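Local coordinates for protein Can2 (Sulfobacillus thermosulfidooxidans, PDB 7BDV) that acts as a dual-specificity nuclease of type III CRISPR defence and binds the second messenger cyclic tetra-adenylate through its CARF domain, at residues N25-I30 against F52-T56; N89-T95 against R114-V119; D122-I126 against E135-D139. All blocks are in the same frame, centred on the assembly; numbering follows the deposited sequence.

Contact 1: residues N25-I30 against F52-T56; sequences NVIPVI and FRQAT
Phe52 and Val26 meet by carbon alone, the ring lying alongside the branched valine as the two side chains run antiparallel in passing. Followed outward, Phe52 has its CG anti to the backbone N (chi1 -174°), which carries the ring from a CB that does not aim at the other helix over to residues 25-30. CD2 is then 3.7 Å from Val26 CG2, an oblique approach that is neither over the face nor at the edge. One atom further, CE2 has the backbone O of Asn25 at 4.0 Å, at the ring edge near its plane, and Asn25 CB beside it. At the tip, CZ has Val29 CG2 at 4.1 Å, again at the edge.

One face of the same ring carries Thr56 CG2, off-centre, nearer the ring's margin. Thr56 CG2 also packs 3.8 Å from Val29 CG1 and 4.0 Å from Ile30 CD1, while Ala55 CB rests against Val26 CG1. The threonine is held by its hydroxyl: OG1 donates to Phe52 O at 2.8 Å, from the opposite face of the carbonyl plane to Thr56 N, the second donor. As Thr56 is where the chain leaves helical geometry, this bond ties the helix end back one turn and is consistent with holding CG2 against Val29 and Ile30.

No hydrogen bond joins the segments, so helices 23-31 and 47-55 are held here by apolar packing. Strand 13-17 lies beside helix 23-31, with Tyr14 touching Pro28 and Val29, while helix 143-148 meets Ile30 and Ala55.

Contact 2: residues N89-T95 against R114-V119; sequences NAILNVT and RPIIYV. With nucleotides of chain E.
Ala90 O is gripped side-on by two nitrogens of Arg114. NE donates at 3.0 Å to Ala90 O in its carbonyl plane, whereas NH2 reaches the same oxygen from above that plane, 45° out of it. The oxygen lies at the guanidinium edge, a position reached because the arginine bends at chi2 and chi3.

Beyond this clasp the backbones pair in parallel, Leu92 with Ile116 and Asn93 with Ile117, their strand axes 27° apart. Leu92 N binds Pro115 O, and Ile117 N binds Leu92 O at 2.9 Å. Strands 90-93 and 116-120, with helix 99-111 between them, form a beta-alpha-beta unit of the CARF domain. Leu92 CD2 packs on Ile116 CG2 on one face, and Val94 CG1, just past the strand, touches the same methyl; on the other, Ile117 CG1 meets Asn93 CB.

Past Asn93, whose OD1 accepts from Thr95 N at 3.1 Å in an Asx turn, Thr95 OG1 accepts from Val119 N at 3.1 Å. Thr95 CG2 makes a CH-pi contact 4.1 Å from the Tyr118 ring centroid, over its face. At that ring's edge, Tyr118 OH donates to OP1 of nucleotide A2 of chain E at 2.5 Å, a short distance to read with caution.

Contact 3: residues D122-I126 against E135-D139; sequences DSQRI and ERLGD
Arg136 folds back over Gln124 because its CG is anti to the backbone N (chi1 -161°) and its chain then bends at chi2 (57°). The guanidinium thereby lies with one face over Gln124 CB, which is 3.7 Å from the plane of the Arg136 guanidinium. Gln124 is bent at chi2 as well, which sets its OE1 3.5 Å from Leu137 CD1, the two side chains crossing at about a right angle. Leu137 turns its other methyl to the neighbouring strand, CD2 meeting Ile126 CG1 at 3.6 Å.

The backbones form an antiparallel ladder: Ile126 and Glu135 are a hydrogen-bonded pair, with Ile126 N to Glu135 O at 2.9 Å, and Arg125 and Arg136 a non-hydrogen-bonded one. Leu137 N continues it to Gln124 O, also 2.9 Å, with a nearly straight N-H (178°). Gln124 and Arg125 together face Asp120 in a G1 beta bulge. This hairpin, strands 125-128 and 134-136, forms one edge of the CARF sheet within the chain.

A water donates to Gln124 OE1 at 2.7 Å and weakly accepts from Arg136 NH1. With Asn285 also donating to OE1 and Gln124 NE2 bound to Ser121 O, the buried amide is bonded at both ends, which would fix its rotation beside the apolar Leu137.

Along the chain the three contacts follow one another without overlap, contact 1 first, then contact 2, then contact 3. All lie in the CARF domain, their centres about 15 to 16 Å apart. Contacts 2 and 3 share one mixed sheet, in which strands 116-120 and 125-128 are neighbours; Ile117 packs on Ile126, and Val119 on Leu137. Contact 1 joins two helices, and its Pro28 touches Asn93, Ile117 and Val119 of contact 2, while Ile27 meets Leu137 of contact 3. Helix 23-31 thus packs on both contacts of the sheet. Contact 2 reaches the cyclic tetra-adenylate directly, whereas contacts 1 and 3 approach it closely without touching it.

Contact 1: residues N25-I30 against F52-T56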
loop_
_atom_site.group_PDB
_atom_site.type_symbol
_atom_site.label_atom_id
_atom_site.label_comp_id
_atom_site.label_asym_id
_atom_site.label_seq_id
_atom_site.Cartn_x
_atom_site.Cartn_y
_atom_site.Cartn_z
ATOM N N ASN A 25 14.125 11.251 -9.995
ATOM C CA ASN A 25 15.566 11.401 -10.352
ATOM C C ASN A 25 15.830 10.843 -11.758
ATOM O O ASN A 25 16.737 11.354 -12.447
ATOM C CB ASN A 25 16.444 10.697 -9.328
ATOM C CG ASN A 25 16.283 11.290 -7.944
ATOM O OD1 ASN A 25 16.181 10.561 -6.940
ATOM N ND2 ASN A 25 16.393 12.611 -7.886
ATOM N N VAL A 26 15.076 9.835 -12.183
ATOM C CA VAL A 26 15.337 9.087 -13.449
ATOM C C VAL A 26 14.694 9.831 -14.623
ATOM O O VAL A 26 15.310 9.871 -15.700
ATOM C CB VAL A 26 14.851 7.633 -13.322
ATOM C CG1 VAL A 26 14.694 6.931 -14.656
ATOM C CG2 VAL A 26 15.739 6.840 -12.398
ATOM N N ILE A 27 13.490 10.391 -14.432
ATOM C CA ILE A 27 12.710 11.014 -15.524
ATOM C C ILE A 27 13.519 12.130 -16.187
ATOM O O ILE A 27 13.596 12.165 -17.411
ATOM C CB ILE A 27 11.320 11.465 -15.030
ATOM C CG1 ILE A 27 10.398 10.258 -14.801
ATOM C CG2 ILE A 27 10.716 12.454 -15.999
ATOM N N PRO A 28 14.127 13.088 -15.453
ATOM C CA PRO A 28 14.962 14.109 -16.088
ATOM C C PRO A 28 16.199 13.596 -16.856
ATOM O O PRO A 28 16.605 14.239 -17.804
ATOM C CB PRO A 28 15.383 14.997 -14.916
ATOM C CG PRO A 28 14.323 14.741 -13.860
ATOM C CD PRO A 28 14.021 13.281 -13.997
ATOM N N VAL A 29 16.769 12.477 -16.441
ATOM C CA VAL A 29 17.997 11.847 -17.038
ATOM C C VAL A 29 17.625 11.171 -18.364
ATOM O O VAL A 29 18.440 11.255 -19.317
ATOM C CB VAL A 29 18.639 10.860 -16.039
ATOM C CG1 VAL A 29 19.706 9.981 -16.678
ATOM C CG2 VAL A 29 19.206 11.608 -14.838
ATOM N N ILE A 30 16.447 10.549 -18.440
ATOM C CA ILE A 30 15.948 9.874 -19.673
ATOM C C ILE A 30 15.546 10.945 -20.691
ATOM O O ILE A 30 15.844 10.751 -21.895
ATOM C CB ILE A 30 14.772 8.919 -19.367
ATOM C CG1 ILE A 30 15.107 7.883 -18.297
ATOM C CG2 ILE A 30 14.280 8.260 -20.640
ATOM C CD1 ILE A 30 16.286 7.009 -18.611
ATOM N N PHE A 52 18.934 2.505 -10.182
ATOM C CA PHE A 52 19.127 3.746 -10.969
ATOM C C PHE A 52 19.897 3.418 -12.258
ATOM O O PHE A 52 19.551 3.978 -13.297
ATOM C CB PHE A 52 19.882 4.805 -10.175
ATOM C CG PHE A 52 19.982 6.131 -10.876
ATOM C CD1 PHE A 52 20.990 6.372 -11.796
ATOM C CD2 PHE A 52 19.026 7.122 -10.674
ATOM C CE1 PHE A 52 21.050 7.576 -12.485
ATOM C CE2 PHE A 52 19.092 8.319 -11.352
ATOM C CZ PHE A 52 20.103 8.552 -12.260
ATOM N N ARG A 53 20.944 2.590 -12.156
ATOM C CA ARG A 53 21.781 2.191 -13.322
ATOM C C ARG A 53 20.913 1.400 -14.300
ATOM O O ARG A 53 20.983 1.667 -15.502
ATOM C CB ARG A 53 22.998 1.385 -12.852
ATOM C CG ARG A 53 23.980 2.175 -11.998
ATOM C CD ARG A 53 25.219 1.363 -11.591
ATOM N NE ARG A 53 26.248 2.180 -10.959
ATOM C CZ ARG A 53 27.151 2.917 -11.623
ATOM N NH1 ARG A 53 27.162 2.957 -12.948
ATOM N NH2 ARG A 53 28.040 3.629 -10.951
ATOM N N GLN A 54 20.119 0.457 -13.793
ATOM C CA GLN A 54 19.240 -0.431 -14.592
ATOM C C GLN A 54 18.158 0.399 -15.288
ATOM O O GLN A 54 17.891 0.144 -16.491
ATOM C CB GLN A 54 18.627 -1.505 -13.684
ATOM C CG GLN A 54 17.915 -2.627 -14.414
ATOM C CD GLN A 54 18.779 -3.223 -15.502
ATOM O OE1 GLN A 54 19.992 -3.348 -15.369
ATOM N NE2 GLN A 54 18.154 -3.565 -16.614
ATOM N N ALA A 55 17.560 1.369 -14.588
ATOM C CA ALA A 55 16.498 2.230 -15.150
ATOM C C ALA A 55 17.081 3.112 -16.264
ATOM O O ALA A 55 16.346 3.398 -17.220
ATOM C CB ALA A 55 15.871 3.072 -14.073
ATOM N N THR A 56 18.337 3.548 -16.139
ATOM C CA THR A 56 18.958 4.494 -17.095
ATOM C C THR A 56 19.941 3.761 -18.026
ATOM O O THR A 56 20.715 4.474 -18.659
ATOM C CB THR A 56 19.648 5.664 -16.373
ATOM O OG1 THR A 56 20.703 5.147 -15.564
ATOM C CG2 THR A 56 18.704 6.482 -15.517
#

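Contact 2: residues N89-T95 against R114-V119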
loop_
_atom_site.group_PDB
_atom_site.type_symbol
_atom_site.label_atom_id
_atom_site.label_comp_id
_atom_site.label_asym_id
_atom_site.label_seq_id
_atom_site.Cartn_x
_atom_site.Cartn_y
_atom_site.Cartn_z
ATOM N N ASN A 89 29.594 23.760 -11.784
ATOM C CA ASN A 89 28.445 23.894 -12.712
ATOM C C ASN A 89 27.380 22.824 -12.407
ATOM O O ASN A 89 26.614 22.479 -13.311
ATOM C CB ASN A 89 28.913 23.825 -14.169
ATOM C CG ASN A 89 30.008 24.828 -14.476
ATOM O OD1 ASN A 89 31.126 24.455 -14.843
ATOM N ND2 ASN A 89 29.712 26.104 -14.278
ATOM N N ALA A 90 27.322 22.317 -11.173
ATOM C CA ALA A 90 26.407 21.241 -10.762
ATOM C C ALA A 90 24.972 21.787 -10.815
ATOM O O ALA A 90 24.801 22.985 -10.578
ATOM C CB ALA A 90 26.804 20.779 -9.395
ATOM N N ILE A 91 23.988 20.935 -11.096
ATOM C CA ILE A 91 22.527 21.220 -10.919
ATOM C C ILE A 91 21.972 20.186 -9.923
ATOM O O ILE A 91 22.393 19.022 -9.991
ATOM C CB ILE A 91 21.799 21.207 -12.279
ATOM C CG1 ILE A 91 20.274 21.207 -12.162
ATOM C CG2 ILE A 91 22.254 20.029 -13.115
ATOM C CD1 ILE A 91 19.586 21.498 -13.464
ATOM N N LEU A 92 21.089 20.616 -9.019
ATOM C CA LEU A 92 20.502 19.765 -7.952
ATOM C C LEU A 92 19.065 19.421 -8.335
ATOM O O LEU A 92 18.285 20.332 -8.635
ATOM C CB LEU A 92 20.546 20.486 -6.607
ATOM C CG LEU A 92 19.864 19.748 -5.457
ATOM C CD1 LEU A 92 20.667 18.533 -5.069
ATOM C CD2 LEU A 92 19.690 20.654 -4.244
ATOM N N ASN A 93 18.754 18.129 -8.317
ATOM C CA ASN A 93 17.385 17.570 -8.231
ATOM C C ASN A 93 17.084 17.341 -6.749
ATOM O O ASN A 93 17.654 16.447 -6.185
ATOM C CB ASN A 93 17.232 16.323 -9.086
ATOM C CG ASN A 93 15.783 15.872 -9.172
ATOM O OD1 ASN A 93 14.949 16.219 -8.320
ATOM N ND2 ASN A 93 15.492 15.086 -10.181
ATOM N N VAL A 94 16.229 18.179 -6.155
ATOM C CA VAL A 94 15.974 18.222 -4.687
ATOM C C VAL A 94 14.716 17.384 -4.367
ATOM O O VAL A 94 14.240 17.430 -3.214
ATOM C CB VAL A 94 15.850 19.695 -4.233
ATOM C CG1 VAL A 94 14.550 20.340 -4.699
ATOM C CG2 VAL A 94 16.029 19.890 -2.725
ATOM N N THR A 95 14.188 16.623 -5.330
ATOM C CA THR A 95 12.894 15.876 -5.197
ATOM C C THR A 95 13.094 14.641 -4.296
ATOM O O THR A 95 12.204 14.285 -3.529
ATOM C CB THR A 95 12.318 15.416 -6.546
ATOM O OG1 THR A 95 12.600 16.367 -7.572
ATOM C CG2 THR A 95 10.824 15.158 -6.475
ATOM N N ARG A 114 23.122 28.135 -7.788
ATOM C CA ARG A 114 23.024 26.985 -8.722
ATOM C C ARG A 114 21.561 26.734 -9.077
ATOM O O ARG A 114 20.657 27.031 -8.292
ATOM C CB ARG A 114 23.636 25.730 -8.103
ATOM C CG ARG A 114 25.092 25.841 -7.676
ATOM C CD ARG A 114 26.057 26.365 -8.733
ATOM N NE ARG A 114 25.881 25.722 -10.013
ATOM C CZ ARG A 114 25.918 26.308 -11.199
ATOM N NH1 ARG A 114 26.189 27.600 -11.302
ATOM N NH2 ARG A 114 25.738 25.557 -12.270
ATOM N N PRO A 115 21.301 26.182 -10.281
ATOM C CA PRO A 115 19.981 25.691 -10.639
ATOM C C PRO A 115 19.523 24.520 -9.749
ATOM O O PRO A 115 20.296 23.614 -9.413
ATOM C CB PRO A 115 20.088 25.216 -12.092
ATOM C CG PRO A 115 21.467 25.647 -12.572
ATOM C CD PRO A 115 22.282 26.012 -11.356
ATOM N N ILE A 116 18.246 24.550 -9.388
ATOM C CA ILE A 116 17.618 23.527 -8.514
ATOM C C ILE A 116 16.259 23.195 -9.115
ATOM O O ILE A 116 15.440 24.108 -9.251
ATOM C CB ILE A 116 17.495 24.000 -7.054
ATOM C CG1 ILE A 116 18.840 24.401 -6.457
ATOM C CG2 ILE A 116 16.831 22.901 -6.230
ATOM C CD1 ILE A 116 18.734 25.190 -5.142
ATOM N N ILE A 117 16.042 21.923 -9.441
ATOM C CA ILE A 117 14.786 21.430 -10.045
ATOM C C ILE A 117 14.046 20.544 -9.033
ATOM O O ILE A 117 14.677 19.946 -8.173
ATOM C CB ILE A 117 15.082 20.702 -11.356
ATOM C CG1 ILE A 117 15.748 19.342 -11.125
ATOM C CG2 ILE A 117 15.904 21.597 -12.272
ATOM C CD1 ILE A 117 15.735 18.464 -12.346
ATOM N N TYR A 118 12.726 20.506 -9.168
ATOM C CA TYR A 118 11.823 19.654 -8.373
ATOM C C TYR A 118 10.766 19.116 -9.333
ATOM O O TYR A 118 10.222 19.904 -10.105
ATOM C CB TYR A 118 11.228 20.451 -7.213
ATOM C CG TYR A 118 10.237 19.659 -6.401
ATOM C CD1 TYR A 118 8.914 19.547 -6.805
ATOM C CD2 TYR A 118 10.618 19.019 -5.230
ATOM C CE1 TYR A 118 8.003 18.803 -6.062
ATOM C CE2 TYR A 118 9.720 18.257 -4.490
ATOM C CZ TYR A 118 8.401 18.180 -4.901
ATOM O OH TYR A 118 7.521 17.423 -4.189
ATOM N N VAL A 119 10.527 17.798 -9.304
ATOM C CA VAL A 119 9.618 17.092 -10.219
ATOM C C VAL A 119 8.256 16.952 -9.548
ATOM O O VAL A 119 8.181 16.241 -8.568
ATOM C CB VAL A 119 10.159 15.735 -10.670
ATOM C CG1 VAL A 119 9.148 15.078 -11.560
ATOM C CG2 VAL A 119 11.478 15.882 -11.421
ATOM P P A E 1 10.561 9.497 -1.123
ATOM O OP1 A E 1 11.397 8.604 -2.022
ATOM O OP2 A E 1 9.214 8.841 -0.863
ATOM O "O5'" A E 1 10.364 10.909 -1.823
ATOM C "C5'" A E 1 9.823 10.907 -3.140
ATOM C "C4'" A E 1 9.414 12.310 -3.450
ATOM O "O4'" A E 1 9.239 12.423 -4.877
ATOM C "C3'" A E 1 8.074 12.757 -2.855
ATOM O "O3'" A E 1 8.041 14.153 -2.851
ATOM C "C2'" A E 1 7.098 12.352 -3.943
ATOM O "O2'" A E 1 5.903 13.092 -3.840
ATOM C "C1'" A E 1 7.914 12.809 -5.155
ATOM N N9 A E 1 7.604 12.269 -6.438
ATOM C C8 A E 1 7.618 12.986 -7.601
ATOM N N7 A E 1 7.340 12.264 -8.650
ATOM C C5 A E 1 7.167 10.993 -8.151
ATOM C C6 A E 1 6.867 9.773 -8.773
ATOM N N6 A E 1 6.694 9.630 -10.080
ATOM N N1 A E 1 6.790 8.688 -7.983
ATOM C C2 A E 1 6.972 8.827 -6.672
ATOM N N3 A E 1 7.217 9.910 -5.976
ATOM C C4 A E 1 7.337 10.976 -6.783
ATOM P P A E 2 8.250 15.039 -1.518
ATOM O OP1 A E 2 8.358 16.434 -2.009
ATOM O OP2 A E 2 9.135 14.465 -0.460
ATOM O "O5'" A E 2 6.771 15.032 -0.896
ATOM C "C5'" A E 2 6.310 13.838 -0.253
ATOM C "C4'" A E 2 5.455 14.302 0.906
ATOM O "O4'" A E 2 4.458 15.210 0.367
ATOM C "C3'" A E 2 4.673 13.257 1.692
ATOM O "O3'" A E 2 4.671 13.607 3.114
ATOM C "C2'" A E 2 3.281 13.376 1.068
ATOM O "O2'" A E 2 2.182 12.994 1.885
ATOM C "C1'" A E 2 3.200 14.870 0.881
ATOM N N9 A E 2 2.207 15.349 -0.039
ATOM C C8 A E 2 2.017 14.954 -1.356
ATOM N N7 A E 2 1.023 15.600 -1.919
ATOM C C5 A E 2 0.536 16.437 -0.917
ATOM C C6 A E 2 -0.521 17.351 -0.896
ATOM N N6 A E 2 -1.289 17.542 -1.944
ATOM N N1 A E 2 -0.755 18.056 0.244
ATOM C C2 A E 2 0.033 17.808 1.303
ATOM N N3 A E 2 1.069 16.964 1.397
ATOM C C4 A E 2 1.258 16.298 0.238
#

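Contact 3: residues D122-I126 against E135-D139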
loop_
_atom_site.group_PDB
_atom_site.type_symbol
_atom_site.label_atom_id
_atom_site.label_comp_id
_atom_site.label_asym_id
_atom_site.label_seq_id
_atom_site.Cartn_x
_atom_site.Cartn_y
_atom_site.Cartn_z
ATOM N N ASP A 122 2.078 15.442 -10.142
ATOM C CA ASP A 122 0.640 15.841 -10.170
ATOM C C ASP A 122 0.370 16.656 -11.438
ATOM O O ASP A 122 -0.511 16.252 -12.222
ATOM C CB ASP A 122 0.223 16.615 -8.913
ATOM N N SER A 123 1.102 17.757 -11.638
ATOM C CA SER A 123 0.949 18.688 -12.785
ATOM C C SER A 123 1.885 18.290 -13.947
ATOM O O SER A 123 1.831 18.936 -15.005
ATOM C CB SER A 123 1.174 20.109 -12.349
ATOM O OG SER A 123 2.557 20.374 -12.146
ATOM N N GLN A 124 2.724 17.280 -13.765
ATOM C CA GLN A 124 3.674 16.807 -14.802
ATOM C C GLN A 124 4.626 17.918 -15.208
ATOM O O GLN A 124 4.825 18.110 -16.410
ATOM C CB GLN A 124 2.908 16.232 -15.998
ATOM C CG GLN A 124 2.395 14.829 -15.714
ATOM C CD GLN A 124 3.571 13.915 -15.432
ATOM O OE1 GLN A 124 4.426 13.700 -16.312
ATOM N NE2 GLN A 124 3.653 13.411 -14.195
ATOM N N ARG A 125 5.174 18.623 -14.220
ATOM C CA ARG A 125 6.084 19.765 -14.468
ATOM C C ARG A 125 7.388 19.562 -13.705
ATOM O O ARG A 125 7.372 18.975 -12.624
ATOM C CB ARG A 125 5.412 21.085 -14.086
ATOM C CG ARG A 125 4.162 21.407 -14.901
ATOM C CD ARG A 125 3.754 22.869 -14.774
ATOM N NE ARG A 125 3.394 23.169 -13.389
ATOM C CZ ARG A 125 3.624 24.312 -12.748
ATOM N NH1 ARG A 125 4.225 25.323 -13.350
ATOM N NH2 ARG A 125 3.254 24.423 -11.484
ATOM N N ILE A 126 8.470 20.051 -14.291
ATOM C CA ILE A 126 9.741 20.393 -13.597
ATOM C C ILE A 126 9.599 21.826 -13.099
ATOM O O ILE A 126 9.440 22.700 -13.924
ATOM C CB ILE A 126 10.928 20.234 -14.549
ATOM C CG1 ILE A 126 11.119 18.779 -14.971
ATOM C CG2 ILE A 126 12.173 20.802 -13.930
ATOM C CD1 ILE A 126 12.009 18.610 -16.178
ATOM N N GLU A 135 8.490 23.824 -16.605
ATOM C CA GLU A 135 8.515 23.185 -17.944
ATOM C C GLU A 135 7.644 21.934 -17.865
ATOM O O GLU A 135 7.676 21.270 -16.821
ATOM C CB GLU A 135 9.963 22.870 -18.315
ATOM C CG GLU A 135 10.172 22.390 -19.734
ATOM C CD GLU A 135 11.543 21.767 -19.960
ATOM O OE1 GLU A 135 12.369 21.800 -19.018
ATOM O OE2 GLU A 135 11.783 21.249 -21.071
ATOM N N ARG A 136 6.856 21.658 -18.906
ATOM C CA ARG A 136 6.087 20.400 -19.020
ATOM C C ARG A 136 7.122 19.286 -19.163
ATOM O O ARG A 136 8.124 19.531 -19.851
ATOM C CB ARG A 136 5.087 20.476 -20.182
ATOM C CG ARG A 136 3.932 19.481 -20.176
ATOM C CD ARG A 136 3.035 19.494 -18.946
ATOM N NE ARG A 136 1.814 18.703 -19.055
ATOM C CZ ARG A 136 1.727 17.407 -19.387
ATOM N NH1 ARG A 136 2.800 16.695 -19.706
ATOM N NH2 ARG A 136 0.541 16.819 -19.407
ATOM N N LEU A 137 6.921 18.161 -18.461
ATOM C CA LEU A 137 7.684 16.906 -18.666
ATOM C C LEU A 137 7.266 16.323 -20.013
ATOM O O LEU A 137 6.084 16.507 -20.396
ATOM C CB LEU A 137 7.331 15.913 -17.557
ATOM C CG LEU A 137 7.962 16.140 -16.186
ATOM C CD1 LEU A 137 7.286 15.284 -15.119
ATOM C CD2 LEU A 137 9.435 15.821 -16.246
ATOM N N GLY A 138 8.166 15.628 -20.706
ATOM C CA GLY A 138 7.790 14.765 -21.845
ATOM C C GLY A 138 7.272 13.419 -21.356
ATOM O O GLY A 138 6.960 13.305 -20.141
ATOM N N ASP A 139 7.220 12.425 -22.242
ATOM C CA ASP A 139 6.851 11.030 -21.904
ATOM C C ASP A 139 7.873 10.078 -22.515
ATOM O O ASP A 139 7.487 9.143 -23.185
ATOM C CB ASP A 139 5.414 10.733 -22.367
HETATM O O HOH W 1 3.506 13.941 -18.868
#